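Local structure of genome polyprotein (Chicken sicinivirus JSY, 6QWT) at residues 24-29 with 441-446; 30-35 with 405-410. The protein probably copies the viral RNA genome as the 3Dpol RNA-dependent RNA polymerase, the C-terminal piece of the polyprotein. All coordinates share one frame; numbering follows the deposited sequence.

Contact 1. Residues 24-29 with 441-446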
loop_
_atom_site.group_PDB
_atom_site.type_symbol
_atom_site.label_atom_id
_atom_site.label_comp_id
_atom_site.label_asym_id
_atom_site.label_seq_id
_atom_site.Cartn_x
_atom_site.Cartn_y
_atom_site.Cartn_z
ATOM N N SER A 24 -20.870 -8.870 -13.625
ATOM C CA SER A 24 -21.897 -7.971 -13.125
ATOM C C SER A 24 -22.953 -7.733 -14.194
ATOM O O SER A 24 -22.770 -8.084 -15.361
ATOM C CB SER A 24 -21.251 -6.658 -12.685
ATOM O OG SER A 24 -21.134 -5.754 -13.771
ATOM N N PRO A 25 -24.093 -7.133 -13.827
ATOM C CA PRO A 25 -25.101 -6.785 -14.846
ATOM C C PRO A 25 -24.600 -5.824 -15.918
ATOM O O PRO A 25 -25.302 -5.624 -16.916
ATOM C CB PRO A 25 -26.228 -6.147 -14.022
ATOM C CG PRO A 25 -26.079 -6.739 -12.663
ATOM C CD PRO A 25 -24.599 -6.909 -12.460
ATOM N N ALA A 26 -23.419 -5.226 -15.747
ATOM C CA ALA A 26 -22.861 -4.303 -16.725
ATOM C C ALA A 26 -21.712 -4.919 -17.517
ATOM O O ALA A 26 -20.957 -4.190 -18.167
ATOM C CB ALA A 26 -22.397 -3.020 -16.034
ATOM N N TYR A 27 -21.592 -6.252 -17.506
ATOM C CA TYR A 27 -20.384 -6.908 -18.006
ATOM C C TYR A 27 -20.104 -6.613 -19.481
ATOM O O TYR A 27 -18.941 -6.596 -19.895
ATOM C CB TYR A 27 -20.472 -8.420 -17.793
ATOM C CG TYR A 27 -19.371 -9.169 -18.506
ATOM C CD1 TYR A 27 -19.602 -9.790 -19.726
ATOM C CD2 TYR A 27 -18.092 -9.233 -17.969
ATOM C CE1 TYR A 27 -18.593 -10.462 -20.388
ATOM C CE2 TYR A 27 -17.077 -9.906 -18.622
ATOM C CZ TYR A 27 -17.334 -10.519 -19.832
ATOM O OH TYR A 27 -16.325 -11.192 -20.486
ATOM N N GLY A 28 -21.123 -6.409 -20.298
ATOM C CA GLY A 28 -20.769 -6.148 -21.679
ATOM C C GLY A 28 -20.472 -4.707 -22.050
ATOM O O GLY A 28 -20.232 -4.431 -23.230
ATOM N N ALA A 29 -20.450 -3.785 -21.079
ATOM C CA ALA A 29 -20.485 -2.354 -21.386
ATOM C C ALA A 29 -19.252 -1.892 -22.156
ATOM O O ALA A 29 -19.369 -1.108 -23.106
ATOM C CB ALA A 29 -20.636 -1.550 -20.094
ATOM N N ASP A 441 -24.022 6.579 -19.032
ATOM C CA ASP A 441 -24.952 6.163 -20.076
ATOM C C ASP A 441 -24.591 4.791 -20.632
ATOM O O ASP A 441 -25.476 3.966 -20.886
ATOM C CB ASP A 441 -24.986 7.209 -21.194
ATOM C CG ASP A 441 -25.691 8.487 -20.778
ATOM O OD1 ASP A 441 -26.388 8.477 -19.739
ATOM O OD2 ASP A 441 -25.547 9.508 -21.486
ATOM N N THR A 442 -23.297 4.526 -20.826
ATOM C CA THR A 442 -22.882 3.224 -21.343
ATOM C C THR A 442 -23.176 2.114 -20.341
ATOM O O THR A 442 -23.630 1.028 -20.722
ATOM C CB THR A 442 -21.396 3.250 -21.695
ATOM O OG1 THR A 442 -21.143 4.309 -22.623
ATOM C CG2 THR A 442 -20.967 1.926 -22.319
ATOM N N VAL A 443 -22.935 2.371 -19.056
ATOM C CA VAL A 443 -23.210 1.372 -18.031
ATOM C C VAL A 443 -24.709 1.121 -17.917
ATOM O O VAL A 443 -25.149 -0.022 -17.749
ATOM C CB VAL A 443 -22.596 1.817 -16.691
ATOM C CG1 VAL A 443 -23.152 0.994 -15.537
ATOM C CG2 VAL A 443 -21.075 1.721 -16.751
ATOM N N GLN A 444 -25.516 2.180 -18.027
ATOM C CA GLN A 444 -26.960 2.029 -17.876
ATOM C C GLN A 444 -27.560 1.206 -19.010
ATOM O O GLN A 444 -28.461 0.390 -18.783
ATOM C CB GLN A 444 -27.625 3.402 -17.803
ATOM C CG GLN A 444 -29.142 3.356 -17.853
ATOM C CD GLN A 444 -29.776 4.379 -16.943
ATOM O OE1 GLN A 444 -29.548 5.580 -17.088
ATOM N NE2 GLN A 444 -30.576 3.912 -15.991
ATOM N N ALA A 445 -27.079 1.405 -20.237
ATOM C CA ALA A 445 -27.629 0.662 -21.367
ATOM C C ALA A 445 -27.349 -0.828 -21.232
ATOM O O ALA A 445 -28.217 -1.660 -21.520
ATOM C CB ALA A 445 -27.066 1.206 -22.680
ATOM N N GLN A 446 -26.144 -1.186 -20.782
ATOM C CA GLN A 446 -25.821 -2.596 -20.588
ATOM C C GLN A 446 -26.619 -3.190 -19.434
ATOM O O GLN A 446 -27.122 -4.314 -19.535
ATOM C CB GLN A 446 -24.322 -2.765 -20.350
ATOM C CG GLN A 446 -23.853 -4.208 -20.383
ATOM C CD GLN A 446 -24.021 -4.841 -21.750
ATOM O OE1 GLN A 446 -23.498 -4.342 -22.747
ATOM N NE2 GLN A 446 -24.757 -5.947 -21.805
#

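Contact 2. Residues 30-35 with 405-410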
loop_
_atom_site.group_PDB
_atom_site.type_symbol
_atom_site.label_atom_id
_atom_site.label_comp_id
_atom_site.label_asym_id
_atom_site.label_seq_id
_atom_site.Cartn_x
_atom_site.Cartn_y
_atom_site.Cartn_z
ATOM N N PHE A 30 -18.069 -2.344 -21.763
ATOM C CA PHE A 30 -16.814 -1.929 -22.367
ATOM C C PHE A 30 -16.034 -3.149 -22.829
ATOM O O PHE A 30 -16.269 -4.264 -22.348
ATOM C CB PHE A 30 -15.966 -1.117 -21.375
ATOM C CG PHE A 30 -16.673 0.085 -20.822
ATOM C CD1 PHE A 30 -16.626 1.300 -21.487
ATOM C CD2 PHE A 30 -17.391 -0.001 -19.640
ATOM C CE1 PHE A 30 -17.281 2.408 -20.982
ATOM C CE2 PHE A 30 -18.048 1.104 -19.130
ATOM C CZ PHE A 30 -17.993 2.310 -19.803
ATOM N N PRO A 31 -15.114 -2.978 -23.778
ATOM C CA PRO A 31 -14.222 -4.086 -24.147
ATOM C C PRO A 31 -13.460 -4.599 -22.931
ATOM O O PRO A 31 -12.849 -3.827 -22.188
ATOM C CB PRO A 31 -13.285 -3.457 -25.184
ATOM C CG PRO A 31 -14.085 -2.339 -25.777
ATOM C CD PRO A 31 -14.936 -1.805 -24.655
ATOM N N VAL A 32 -13.511 -5.912 -22.728
ATOM C CA VAL A 32 -12.934 -6.529 -21.538
ATOM C C VAL A 32 -11.419 -6.590 -21.703
ATOM O O VAL A 32 -10.902 -7.382 -22.495
ATOM C CB VAL A 32 -13.526 -7.921 -21.289
ATOM C CG1 VAL A 32 -12.822 -8.603 -20.120
ATOM C CG2 VAL A 32 -15.021 -7.816 -21.026
ATOM N N THR A 33 -10.704 -5.747 -20.957
ATOM C CA THR A 33 -9.248 -5.772 -20.912
ATOM C C THR A 33 -8.714 -6.310 -19.595
ATOM O O THR A 33 -7.493 -6.390 -19.423
ATOM C CB THR A 33 -8.674 -4.369 -21.158
ATOM O OG1 THR A 33 -8.911 -3.547 -20.009
ATOM C CG2 THR A 33 -9.321 -3.726 -22.375
ATOM N N LYS A 34 -9.592 -6.673 -18.660
ATOM C CA LYS A 34 -9.191 -7.184 -17.359
ATOM C C LYS A 34 -10.103 -8.337 -16.970
ATOM O O LYS A 34 -11.279 -8.369 -17.340
ATOM C CB LYS A 34 -9.251 -6.100 -16.275
ATOM C CG LYS A 34 -8.069 -5.145 -16.258
ATOM C CD LYS A 34 -8.409 -3.889 -15.468
ATOM C CE LYS A 34 -7.196 -3.326 -14.749
ATOM N NZ LYS A 34 -7.562 -2.139 -13.926
ATOM N N GLU A 35 -9.548 -9.274 -16.212
ATOM C CA GLU A 35 -10.262 -10.443 -15.726
ATOM C C GLU A 35 -9.733 -10.786 -14.342
ATOM O O GLU A 35 -8.645 -10.340 -13.961
ATOM C CB GLU A 35 -10.091 -11.640 -16.673
ATOM C CG GLU A 35 -10.862 -11.521 -17.978
ATOM C CD GLU A 35 -10.618 -12.695 -18.907
ATOM O OE1 GLU A 35 -10.106 -13.731 -18.434
ATOM O OE2 GLU A 35 -10.933 -12.580 -20.109
ATOM N N TYR A 405 -12.489 2.403 -13.584
ATOM C CA TYR A 405 -13.923 2.266 -13.346
ATOM C C TYR A 405 -14.684 1.684 -14.532
ATOM O O TYR A 405 -15.810 1.208 -14.349
ATOM C CB TYR A 405 -14.542 3.615 -12.948
ATOM C CG TYR A 405 -14.187 4.791 -13.829
ATOM C CD1 TYR A 405 -13.121 5.624 -13.511
ATOM C CD2 TYR A 405 -14.936 5.091 -14.961
ATOM C CE1 TYR A 405 -12.797 6.715 -14.304
ATOM C CE2 TYR A 405 -14.620 6.182 -15.764
ATOM C CZ TYR A 405 -13.549 6.988 -15.429
ATOM O OH TYR A 405 -13.226 8.069 -16.219
ATOM N N GLN A 406 -14.105 1.703 -15.735
ATOM C CA GLN A 406 -14.742 1.024 -16.860
ATOM C C GLN A 406 -14.670 -0.491 -16.699
ATOM O O GLN A 406 -15.628 -1.203 -17.024
ATOM C CB GLN A 406 -14.094 1.456 -18.175
ATOM C CG GLN A 406 -14.491 2.857 -18.623
ATOM C CD GLN A 406 -13.661 3.356 -19.791
ATOM O OE1 GLN A 406 -12.625 2.780 -20.123
ATOM N NE2 GLN A 406 -14.112 4.435 -20.421
ATOM N N GLN A 407 -13.547 -1.002 -16.193
ATOM C CA GLN A 407 -13.398 -2.445 -16.032
ATOM C C GLN A 407 -14.026 -2.938 -14.733
ATOM O O GLN A 407 -14.664 -3.996 -14.717
ATOM C CB GLN A 407 -11.919 -2.831 -16.086
ATOM C CG GLN A 407 -11.240 -2.540 -17.415
ATOM C CD GLN A 407 -11.866 -3.286 -18.579
ATOM O OE1 GLN A 407 -11.997 -4.512 -18.551
ATOM N NE2 GLN A 407 -12.254 -2.548 -19.612
ATOM N N SER A 408 -13.857 -2.192 -13.637
ATOM C CA SER A 408 -14.342 -2.663 -12.341
ATOM C C SER A 408 -15.857 -2.796 -12.320
ATOM O O SER A 408 -16.390 -3.680 -11.638
ATOM C CB SER A 408 -13.892 -1.721 -11.225
ATOM O OG SER A 408 -12.489 -1.777 -11.037
ATOM N N VAL A 409 -16.566 -1.935 -13.054
ATOM C CA VAL A 409 -18.021 -1.950 -13.011
ATOM C C VAL A 409 -18.589 -3.223 -13.617
ATOM O O VAL A 409 -19.746 -3.571 -13.350
ATOM C CB VAL A 409 -18.592 -0.705 -13.719
ATOM C CG1 VAL A 409 -18.506 -0.859 -15.232
ATOM C CG2 VAL A 409 -20.026 -0.452 -13.273
ATOM N N MET A 410 -17.803 -3.938 -14.413
ATOM C CA MET A 410 -18.257 -5.151 -15.076
ATOM C C MET A 410 -18.127 -6.388 -14.195
ATOM O O MET A 410 -18.400 -7.499 -14.665
ATOM C CB MET A 410 -17.490 -5.339 -16.389
ATOM C CG MET A 410 -17.498 -4.088 -17.271
ATOM S SD MET A 410 -17.171 -4.401 -19.020
ATOM C CE MET A 410 -15.380 -4.523 -19.020
HETATM O O HOH W 1 -13.194 -6.558 -17.016
#

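Contact 1. Residues 24-29 with 441-446
The backbone N of Ala29 gives its hydrogen to Ala26 O at 3.0 Å, closing a type I turn whose outer edge rests on Gln446. Another type I turn precedes it, closed by Tyr27 N and Ser24 O at 3.1 Å; Pro25 suits its second position because the ring holds phi near the -60° needed there. Ser24 OG also accepts from Ala26 N at 3.1 Å, an ST turn. The position of these paired turns is consistent with the N-terminal fingertip of picornaviral polymerases, which bridges fingers to thumb; here they meet helix 433-449.

On the helix, Gln446 points at the loop. With CG anti to the backbone N (chi1 -170°), the chain leaves the helix toward the Ala26-Ala29 turn, Gln446 CG standing 3.5 Å from Ala29 N, while the chain bends at the next bond and lays its amide group along Gly28, which has no side chain there to meet it. Ala29 CB packs on Gln446 CB at 3.9 Å; a methyl this small lets the loop come close to the helix. One turn back, Thr442 CG2 reaches 3.5 Å from Ala29 O, its hydroxyl being turned instead to Lys438 O. Deeper in, Val443 CG1 touches Ala26 CB at 4.1 Å, and Phe417 of helix 417-428 covers Ala26 as well.

Contact 2. Residues 30-35 with 405-410
The side-chain amide of Gln407 bonds the backbone of Pro31, Thr33 and, weakly, Lys34, where the loop runs into strand 34-36. Gln407 NE2 donates to Pro31 O at 2.9 Å, nearly straight (160°) and close to the amide plane. Turned the other way, Gln407 OE1 takes the hydrogen of Thr33 N at 3.0 Å, which approaches from well above the carbonyl plane, and a weaker one from Lys34 N. A water gives OE1 a further hydrogen and donates also to Lys34 O, so this oxygen of a buried residue is amply satisfied. Glutamine suits the place because one flat group both gives and accepts. The fold of its chain at chi2 (-61°) puts that group beside the backbone. A further bond, Phe30 N to Met410 SD, is weak and doubtful.

Stacking joins Phe30 to Gln406. The methylene CG of Gln406 lies over the middle of the Phe30 ring, 3.7 Å from its centroid, in a CH-pi contact, and the amide beyond it is tilted 26° from the ring plane. The extended side chain of Gln406 crosses one face of the ring at about a right angle, from CB to NE2.

Apolar contacts complete the fit. The flexible thioether of Met410 sets CE against Val32 CG2 at 3.9 Å, while Val409 CG1 lies 4.4 Å from Phe30 CE2, at the ring edge. The aliphatic chain of Lys34 crosses that of Gln407 at a slant, Lys34 CD 3.7 Å from Gln407 CG.

Thr33 OG1 bonds Glu403, near the start of helix 402-408. Helix 433-449 closes on Phe30 through Thr442 and Val443, and on Gln406 through Trp439, whereas strand 34-36 leaves the contact to pair antiparallel with strand 161-163.

Overall arrangement
The two contacts use one unbroken N-terminal run, 24-29 and then 30-35, against two separate C-terminal pieces, 405-410 at the end of helix 402-408 and 441-446 on helix 433-449. Contact 2 is therefore nested within the chain loop that contact 1 closes. Their centres lie 10 Å apart, on the same side of the molecule, and they interlock: Ser24 OG probably bonds Val409 O at 2.6 Å, and Ser24 N Met410 O at 3.0 Å. Between them they probably seat the fingertip on the helical thumb before the chain returns to the fingers, the bridge consistent with the closed, encircled shape of picornaviral polymerases.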